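Local coordinates for Exo-1,3/1,4-beta-glucanase (Pseudoalteromonas sp., PDB 3UT0), which probably hydrolyses beta-1,3- and beta-1,4-linked glucans as a calcium-binding family 3 glycoside hydrolase with beta-glucosidase-type activity, at residues A[645-650]-A[700-705]; A[731-736]-A[781-786]. One frame throughout, in Å; residues are numbered along the deposited sequence.

Contact 1: residues A[645-650]-A[700-705]; sequences KNMTWQ and LSYLEP
One face of the Tyr-702 ring carries the end of Met-647: SD lies over it, 3.8 Å from the ring centroid, a Met-aromatic contact, and CE rides above the ring centre. The Trp-649 ring takes Leu-700 CD1 over one face, a CH-pi contact displaced toward the rim, while Phe-639 meets this indole edge-to-face. Met-647 reaches Tyr-702 and Leu-700 together because its chain bends at chi2 and chi3 (-64° and -71°), which folds CE back to within 3.7 Å of Leu-700 CG; a flexible thioether suits such a curled path. Met-647, Trp-649, Leu-700 and Tyr-702 share one face of two antiparallel strands in the sheet of the galactose-binding-like beta-sandwich domain, and Thr-648 pairs with Ser-701 through two backbone bonds, Ser-701 N to Thr-648 O (2.9 Å) being nearly straight at 171°. Where the second strand turns its corner, Leu-703 N still bonds Asn-646 O at 2.6 Å, and Leu-703 CD2 packs on Thr-648 CG2. On the Thr-648 side, small Ser-701, its OG bonded to Asp-781, leaves room for the extended Gln-650 chain; an alanine here would probably leave a gap beside Ser-701, without the CG and CD that rest 3.6 Å from OG.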
ATOM      1  N   LYS A 645      26.442  -3.707 -17.940  1.00 62.51           N
ATOM      2  CA  LYS A 645      27.687  -3.010 -18.232  1.00 64.67           C
ATOM      3  C   LYS A 645      27.744  -2.634 -19.710  1.00 70.29           C
ATOM      4  O   LYS A 645      27.403  -3.442 -20.582  1.00 64.67           O
ATOM      5  CB  LYS A 645      28.888  -3.903 -17.908  0.50 67.23           C
ATOM      6  CG  LYS A 645      28.929  -4.462 -16.496  0.50 65.59           C
ATOM      7  CD  LYS A 645      30.147  -5.357 -16.313  0.50 62.62           C
ATOM      8  CE  LYS A 645      30.265  -5.855 -14.883  0.50 67.70           C
ATOM      9  NZ  LYS A 645      31.502  -6.665 -14.687  0.50 69.29           N
ATOM     10  N   ASN A 646      28.173  -1.405 -19.975  1.00 53.89           N
ATOM     11  CA  ASN A 646      28.354  -0.901 -21.334  1.00 55.27           C
ATOM     12  C   ASN A 646      27.042  -0.560 -22.040  1.00 51.05           C
ATOM     13  O   ASN A 646      27.043  -0.244 -23.227  1.00 53.96           O
ATOM     14  CB  ASN A 646      29.207  -1.852 -22.190  0.50 47.26           C
ATOM     15  CG  ASN A 646      30.517  -1.226 -22.634  0.50 72.42           C
ATOM     16  OD1 ASN A 646      30.637  -0.003 -22.709  0.50 85.39           O
ATOM     17  ND2 ASN A 646      31.487  -2.061 -22.977  0.50 80.02           N
ATOM     18  N   MET A 647      25.934  -0.601 -21.301  1.00 42.96           N
ATOM     19  CA  MET A 647      24.613  -0.283 -21.848  1.00 29.57           C
ATOM     20  C   MET A 647      24.030   0.991 -21.232  1.00 60.01           C
ATOM     21  O   MET A 647      24.227   1.278 -20.053  1.00 33.29           O
ATOM     22  CB  MET A 647      23.625  -1.438 -21.617  1.00 29.58           C
ATOM     23  CG  MET A 647      24.094  -2.799 -22.106  1.00 54.26           C
ATOM     24  SD  MET A 647      24.292  -2.782 -23.891  1.00 45.83           S
ATOM     25  CE  MET A 647      22.591  -2.700 -24.414  1.00 42.36           C
ATOM     26  N   THR A 648      23.291   1.738 -22.041  1.00 51.38           N
ATOM     27  CA  THR A 648      22.648   2.962 -21.602  1.00 49.45           C
ATOM     28  C   THR A 648      21.375   3.176 -22.411  1.00 50.14           C
ATOM     29  O   THR A 648      21.246   2.658 -23.516  1.00 33.89           O
ATOM     30  CB  THR A 648      23.561   4.176 -21.825  1.00 43.94           C
ATOM     31  OG1 THR A 648      22.838   5.378 -21.542  1.00 36.13           O
ATOM     32  CG2 THR A 648      24.027   4.230 -23.268  1.00 48.24           C
ATOM     33  N   TRP A 649      20.435   3.934 -21.858  1.00 26.61           N
ATOM     34  CA  TRP A 649      19.286   4.389 -22.637  1.00 29.64           C
ATOM     35  C   TRP A 649      19.676   5.645 -23.385  1.00 20.24           C
ATOM     36  O   TRP A 649      20.581   6.362 -22.971  1.00 35.83           O
ATOM     37  CB  TRP A 649      18.070   4.692 -21.749  1.00 29.41           C
ATOM     38  CG  TRP A 649      17.587   3.525 -20.945  1.00 32.59           C
ATOM     39  CD1 TRP A 649      17.791   3.310 -19.610  1.00 43.30           C
ATOM     40  CD2 TRP A 649      16.832   2.400 -21.418  1.00 45.62           C
ATOM     41  NE1 TRP A 649      17.206   2.133 -19.222  1.00 31.41           N
ATOM     42  CE2 TRP A 649      16.614   1.552 -20.311  1.00 34.09           C
ATOM     43  CE3 TRP A 649      16.329   2.020 -22.668  1.00 14.95           C
ATOM     44  CZ2 TRP A 649      15.906   0.360 -20.416  1.00 28.79           C
ATOM     45  CZ3 TRP A 649      15.618   0.848 -22.758  1.00 23.38           C
ATOM     46  CH2 TRP A 649      15.412   0.032 -21.644  1.00 27.74           C
ATOM     47  N   GLN A 650      19.010   5.886 -24.507  1.00 32.54           N
ATOM     48  CA  GLN A 650      19.205   7.097 -25.288  1.00 33.07           C
ATOM     49  C   GLN A 650      17.840   7.615 -25.649  1.00 30.56           C
ATOM     50  O   GLN A 650      16.987   6.863 -26.126  1.00 40.00           O
ATOM     51  CB  GLN A 650      19.981   6.854 -26.586  1.00 24.55           C
ATOM     52  CG  GLN A 650      21.466   6.633 -26.441  1.00 48.26           C
ATOM     53  CD  GLN A 650      22.206   6.816 -27.761  1.00 53.34           C
ATOM     54  OE1 GLN A 650      21.639   7.297 -28.751  1.00 46.12           O
ATOM     55  NE2 GLN A 650      23.479   6.439 -27.780  1.00 43.91           N
ATOM     56  N   LEU A 700      18.023   1.359 -26.669  1.00 27.89           N
ATOM     57  CA  LEU A 700      18.888   0.709 -25.707  1.00 30.78           C
ATOM     58  C   LEU A 700      20.215   0.509 -26.439  1.00 37.12           C
ATOM     59  O   LEU A 700      20.280  -0.226 -27.422  1.00 28.28           O
ATOM     60  CB  LEU A 700      18.272  -0.614 -25.270  1.00 29.00           C
ATOM     61  CG  LEU A 700      19.075  -1.473 -24.298  1.00 34.34           C
ATOM     62  CD1 LEU A 700      19.491  -0.642 -23.133  1.00 23.21           C
ATOM     63  CD2 LEU A 700      18.271  -2.691 -23.845  1.00 27.42           C
ATOM     64  N   SER A 701      21.250   1.207 -25.981  1.00 42.44           N
ATOM     65  CA  SER A 701      22.488   1.355 -26.735  1.00 50.24           C
ATOM     66  C   SER A 701      23.737   0.903 -25.993  1.00 49.69           C
ATOM     67  O   SER A 701      23.812   0.968 -24.771  1.00 37.25           O
ATOM     68  CB  SER A 701      22.669   2.815 -27.137  1.00 34.89           C
ATOM     69  OG  SER A 701      21.518   3.305 -27.792  1.00 43.07           O
ATOM     70  N   TYR A 702      24.729   0.467 -26.758  1.00 45.42           N
ATOM     71  CA  TYR A 702      26.048   0.186 -26.217  1.00 40.61           C
ATOM     72  C   TYR A 702      26.784   1.522 -26.039  1.00 37.22           C
ATOM     73  O   TYR A 702      26.673   2.413 -26.880  1.00 37.09           O
ATOM     74  CB  TYR A 702      26.817  -0.768 -27.159  1.00 35.13           C
ATOM     75  CG  TYR A 702      26.197  -2.149 -27.304  1.00 24.73           C
ATOM     76  CD1 TYR A 702      26.550  -3.181 -26.446  1.00 25.74           C
ATOM     77  CD2 TYR A 702      25.255  -2.416 -28.290  1.00 33.98           C
ATOM     78  CE1 TYR A 702      25.989  -4.439 -26.560  1.00 35.42           C
ATOM     79  CE2 TYR A 702      24.683  -3.679 -28.411  1.00 33.85           C
ATOM     80  CZ  TYR A 702      25.061  -4.686 -27.545  1.00 42.15           C
ATOM     81  OH  TYR A 702      24.509  -5.942 -27.653  1.00 41.29           O
ATOM     82  N   LEU A 703      27.518   1.671 -24.940  1.00 45.27           N
ATOM     83  CA  LEU A 703      28.337   2.864 -24.737  1.00 51.20           C
ATOM     84  C   LEU A 703      29.464   2.911 -25.770  1.00 58.59           C
ATOM     85  O   LEU A 703      29.813   3.972 -26.284  1.00 57.10           O
ATOM     86  CB  LEU A 703      28.915   2.898 -23.318  1.00 47.39           C
ATOM     87  CG  LEU A 703      28.114   3.614 -22.217  1.00 61.73           C
ATOM     88  CD1 LEU A 703      27.638   4.979 -22.700  1.00 52.68           C
ATOM     89  CD2 LEU A 703      26.951   2.776 -21.739  1.00 59.04           C
ATOM     90  N   GLU A 704      30.025   1.748 -26.074  1.00 57.68           N
ATOM     91  CA  GLU A 704      31.012   1.615 -27.143  1.00 60.10           C
ATOM     92  C   GLU A 704      30.545   0.554 -28.145  1.00 57.47           C
ATOM     93  O   GLU A 704      30.373  -0.616 -27.776  1.00 59.32           O
ATOM     94  CB  GLU A 704      32.376   1.233 -26.564  0.50 54.48           C
ATOM     95  CG  GLU A 704      32.919   2.235 -25.564  0.50 61.70           C
ATOM     96  CD  GLU A 704      34.234   1.798 -24.955  0.50 70.72           C
ATOM     97  OE1 GLU A 704      34.497   0.577 -24.915  0.50 69.96           O
ATOM     98  OE2 GLU A 704      35.005   2.680 -24.524  0.50 68.65           O
ATOM     99  N   PRO A 705      30.333   0.962 -29.410  1.00 54.15           N
ATOM    100  CA  PRO A 705      29.908   0.088 -30.515  1.00 64.42           C
ATOM    101  C   PRO A 705      30.597  -1.268 -30.478  1.00 56.86           C
ATOM    102  O   PRO A 705      31.821  -1.339 -30.428  1.00 57.45           O
ATOM    103  CB  PRO A 705      30.331   0.871 -31.755  1.00 60.67           C
ATOM    104  CG  PRO A 705      30.207   2.283 -31.336  1.00 63.78           C
ATOM    105  CD  PRO A 705      30.583   2.336 -29.874  1.00 60.82           C
TER

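Contact 2: residues A[731-736]-A[781-786]; sequences ANLQVM and DALRIT
Backbone hydrogen bonds tie Asn-732 to Thr-786 and Gln-734 to Arg-784 in two antiparallel hydrogen-bonded pairs, the shortest running from Thr-786 N to Asn-732 O at 2.7 Å. Beyond them Met-736 N bonds Ala-782 O from above the carbonyl plane, where Ala-782 and Leu-783 form a classic beta bulge opposite Leu-700. Among the polar side chains, Arg-784 bends at chi3 (-59°), bringing its guanidinium back beside Asp-781: NE and NH2 both grip OD2, each at 2.9 Å, in a side-on salt bridge, while OD1 is hydrogen-bonded to Ser-701 OG. Gln-734 OE1 accepts a weak bond from Arg-784 NH1 (3.4 Å), the amide and guanidinium planes standing 83° apart, and a water joins this same oxygen at 2.8 Å to Thr-786 OG1 and Asn-732 O; Asp-745 holds NE2. Polar residues suit this partly exposed face, the longer Gln-734 and Arg-784 reaching each other across it. Apolar contacts occupy the other: Leu-733 CD1 presses on Leu-783 CD1 at 3.4 Å, tighter than usual, and also meets Ile-785 CG1. Ile-785 continues inward onto strand 790-800 in the facing sheet of the sandwich, while within its own sheet the pair lies between strands 742-747, beside 731-736, and 696-702, beside 781-786.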
ATOM      1  N   ALA A 731       4.427   3.119 -35.519  1.00 38.61           N
ATOM      2  CA  ALA A 731       5.661   3.093 -34.754  1.00 36.28           C
ATOM      3  C   ALA A 731       6.573   2.007 -35.298  1.00 38.43           C
ATOM      4  O   ALA A 731       6.111   1.042 -35.914  1.00 39.44           O
ATOM      5  CB  ALA A 731       5.381   2.862 -33.279  1.00 22.21           C
ATOM      6  N   ASN A 732       7.866   2.157 -35.039  1.00 35.14           N
ATOM      7  CA  ASN A 732       8.876   1.318 -35.651  1.00 35.43           C
ATOM      8  C   ASN A 732       9.772   0.721 -34.578  1.00 42.32           C
ATOM      9  O   ASN A 732      10.245   1.436 -33.697  1.00 32.05           O
ATOM     10  CB  ASN A 732       9.699   2.169 -36.614  1.00 43.19           C
ATOM     11  CG  ASN A 732      10.512   1.345 -37.575  1.00 59.40           C
ATOM     12  OD1 ASN A 732      11.250   0.455 -37.172  1.00 79.41           O
ATOM     13  ND2 ASN A 732      10.389   1.644 -38.859  1.00 91.26           N
ATOM     14  N   LEU A 733       9.987  -0.590 -34.662  1.00 44.09           N
ATOM     15  CA  LEU A 733      10.862  -1.329 -33.757  1.00 23.58           C
ATOM     16  C   LEU A 733      12.062  -1.897 -34.530  1.00 38.40           C
ATOM     17  O   LEU A 733      11.920  -2.836 -35.305  1.00 36.58           O
ATOM     18  CB  LEU A 733      10.065  -2.453 -33.085  1.00 23.02           C
ATOM     19  CG  LEU A 733      10.793  -3.641 -32.463  1.00 33.64           C
ATOM     20  CD1 LEU A 733      11.697  -3.166 -31.381  1.00 33.67           C
ATOM     21  CD2 LEU A 733       9.802  -4.665 -31.935  1.00 33.66           C
ATOM     22  N   GLN A 734      13.235  -1.309 -34.340  1.00 32.17           N
ATOM     23  CA  GLN A 734      14.447  -1.786 -34.996  1.00 30.89           C
ATOM     24  C   GLN A 734      15.338  -2.535 -34.012  1.00 31.89           C
ATOM     25  O   GLN A 734      15.335  -2.247 -32.823  1.00 32.86           O
ATOM     26  CB  GLN A 734      15.202  -0.625 -35.636  1.00 27.92           C
ATOM     27  CG  GLN A 734      14.547  -0.127 -36.904  1.00 21.23           C
ATOM     28  CD  GLN A 734      14.993   1.281 -37.294  1.00 50.62           C
ATOM     29  OE1 GLN A 734      15.065   2.176 -36.452  1.00 29.88           O
ATOM     30  NE2 GLN A 734      15.300   1.477 -38.583  1.00 44.94           N
ATOM     31  N   VAL A 735      16.076  -3.525 -34.506  1.00 34.25           N
ATOM     32  CA  VAL A 735      16.891  -4.363 -33.635  1.00 32.35           C
ATOM     33  C   VAL A 735      18.301  -4.520 -34.185  1.00 32.89           C
ATOM     34  O   VAL A 735      18.475  -4.801 -35.374  1.00 42.99           O
ATOM     35  CB  VAL A 735      16.239  -5.748 -33.419  1.00 38.08           C
ATOM     36  CG1 VAL A 735      17.129  -6.642 -32.580  1.00 31.36           C
ATOM     37  CG2 VAL A 735      14.886  -5.590 -32.750  1.00 34.83           C
ATOM     38  N   MET A 736      19.297  -4.328 -33.316  1.00 31.70           N
ATOM     39  CA  MET A 736      20.709  -4.490 -33.670  1.00 33.66           C
ATOM     40  C   MET A 736      21.104  -3.605 -34.834  1.00 45.72           C
ATOM     41  O   MET A 736      21.224  -4.073 -35.962  1.00 40.73           O
ATOM     42  CB  MET A 736      21.032  -5.953 -33.997  1.00 43.05           C
ATOM     43  CG  MET A 736      20.902  -6.878 -32.814  1.00 51.04           C
ATOM     44  SD  MET A 736      21.909  -6.309 -31.438  1.00 36.89           S
ATOM     45  CE  MET A 736      21.489  -7.556 -30.222  1.00 33.60           C
ATOM     46  N   ASP A 781      22.958   0.570 -31.529  1.00 26.28           N
ATOM     47  CA  ASP A 781      21.658   0.499 -30.872  1.00 24.10           C
ATOM     48  C   ASP A 781      21.110  -0.907 -30.881  1.00 40.37           C
ATOM     49  O   ASP A 781      20.676  -1.404 -31.922  1.00 21.63           O
ATOM     50  CB  ASP A 781      20.647   1.415 -31.549  1.00 35.38           C
ATOM     51  CG  ASP A 781      20.964   2.872 -31.362  1.00 43.24           C
ATOM     52  OD1 ASP A 781      21.852   3.188 -30.543  1.00 35.80           O
ATOM     53  OD2 ASP A 781      20.308   3.696 -32.033  1.00 31.29           O
ATOM     54  N   ALA A 782      21.124  -1.536 -29.710  1.00 18.38           N
ATOM     55  CA  ALA A 782      20.666  -2.915 -29.568  1.00 28.89           C
ATOM     56  C   ALA A 782      19.161  -2.995 -29.808  1.00 38.61           C
ATOM     57  O   ALA A 782      18.648  -3.976 -30.350  1.00 28.53           O
ATOM     58  CB  ALA A 782      21.005  -3.449 -28.200  1.00 47.51           C
ATOM     59  N   LEU A 783      18.459  -1.949 -29.385  1.00 29.45           N
ATOM     60  CA  LEU A 783      17.022  -1.848 -29.553  1.00 16.05           C
ATOM     61  C   LEU A 783      16.706  -0.397 -29.926  1.00 33.10           C
ATOM     62  O   LEU A 783      17.406   0.515 -29.517  1.00 26.94           O
ATOM     63  CB  LEU A 783      16.372  -2.278 -28.245  1.00 24.67           C
ATOM     64  CG  LEU A 783      14.917  -1.983 -27.894  1.00 30.29           C
ATOM     65  CD1 LEU A 783      14.041  -2.368 -29.019  1.00 61.24           C
ATOM     66  CD2 LEU A 783      14.585  -2.812 -26.680  1.00 36.98           C
ATOM     67  N   ARG A 784      15.702  -0.177 -30.757  1.00 14.56           N
ATOM     68  CA  ARG A 784      15.343   1.190 -31.103  1.00 22.04           C
ATOM     69  C   ARG A 784      13.868   1.267 -31.438  1.00 34.87           C
ATOM     70  O   ARG A 784      13.398   0.532 -32.291  1.00 25.12           O
ATOM     71  CB  ARG A 784      16.156   1.695 -32.287  1.00 26.66           C
ATOM     72  CG  ARG A 784      15.935   3.160 -32.593  1.00 23.80           C
ATOM     73  CD  ARG A 784      16.620   3.597 -33.875  1.00 18.84           C
ATOM     74  NE  ARG A 784      18.066   3.384 -33.862  1.00 47.88           N
ATOM     75  CZ  ARG A 784      18.810   3.265 -34.961  1.00 58.55           C
ATOM     76  NH1 ARG A 784      18.242   3.325 -36.159  1.00 30.09           N
ATOM     77  NH2 ARG A 784      20.121   3.070 -34.862  1.00 70.27           N
ATOM     78  N   ILE A 785      13.135   2.150 -30.765  1.00 38.77           N
ATOM     79  CA  ILE A 785      11.698   2.303 -31.014  1.00 13.55           C
ATOM     80  C   ILE A 785      11.359   3.742 -31.454  1.00 35.64           C
ATOM     81  O   ILE A 785      11.720   4.708 -30.775  1.00 29.00           O
ATOM     82  CB  ILE A 785      10.877   1.873 -29.775  1.00 22.44           C
ATOM     83  CG1 ILE A 785      11.113   0.380 -29.489  1.00 24.22           C
ATOM     84  CG2 ILE A 785       9.382   2.175 -29.976  1.00 10.25           C
ATOM     85  CD1 ILE A 785      10.669  -0.078 -28.117  1.00 24.74           C
ATOM     86  N   THR A 786      10.673   3.895 -32.587  1.00 37.21           N
ATOM     87  CA  THR A 786      10.416   5.235 -33.130  1.00 26.63           C
ATOM     88  C   THR A 786       8.929   5.509 -33.374  1.00 25.52           C
ATOM     89  O   THR A 786       8.231   4.680 -33.954  1.00 31.43           O
ATOM     90  CB  THR A 786      11.219   5.492 -34.414  1.00 16.64           C
ATOM     91  OG1 THR A 786      12.612   5.347 -34.125  1.00 27.56           O
ATOM     92  CG2 THR A 786      10.994   6.896 -34.930  1.00 19.10           C
TER
HETATM   93  O   HOH W   1      12.969   2.631 -34.624  1.00 42.92           O

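How the contacts relate
Contacts 1 and 2 are neighbouring parts of one antiparallel sheet, in the order 647-653, 696-702, 779-787, 731-737, with their centres about 13 Å apart. The seam between them runs where 700-705 borders 781-786. There Leu-700 N approaches Leu-783 O at 3.0 Å, probably a hydrogen bond, and Tyr-702 CE2 packs on Ala-782 CB at 3.7 Å. A polar link, Ser-701 OG to Asp-781 OD1 at 2.8 Å, gives the aspartate a partner in contact 1 while its other oxygen serves Arg-784 in contact 2. Both contacts lie away from the calcium-binding residues Glu-180, Leu-593 and Asn-594, their own centres about 35 and 36 Å from the centre of the chain.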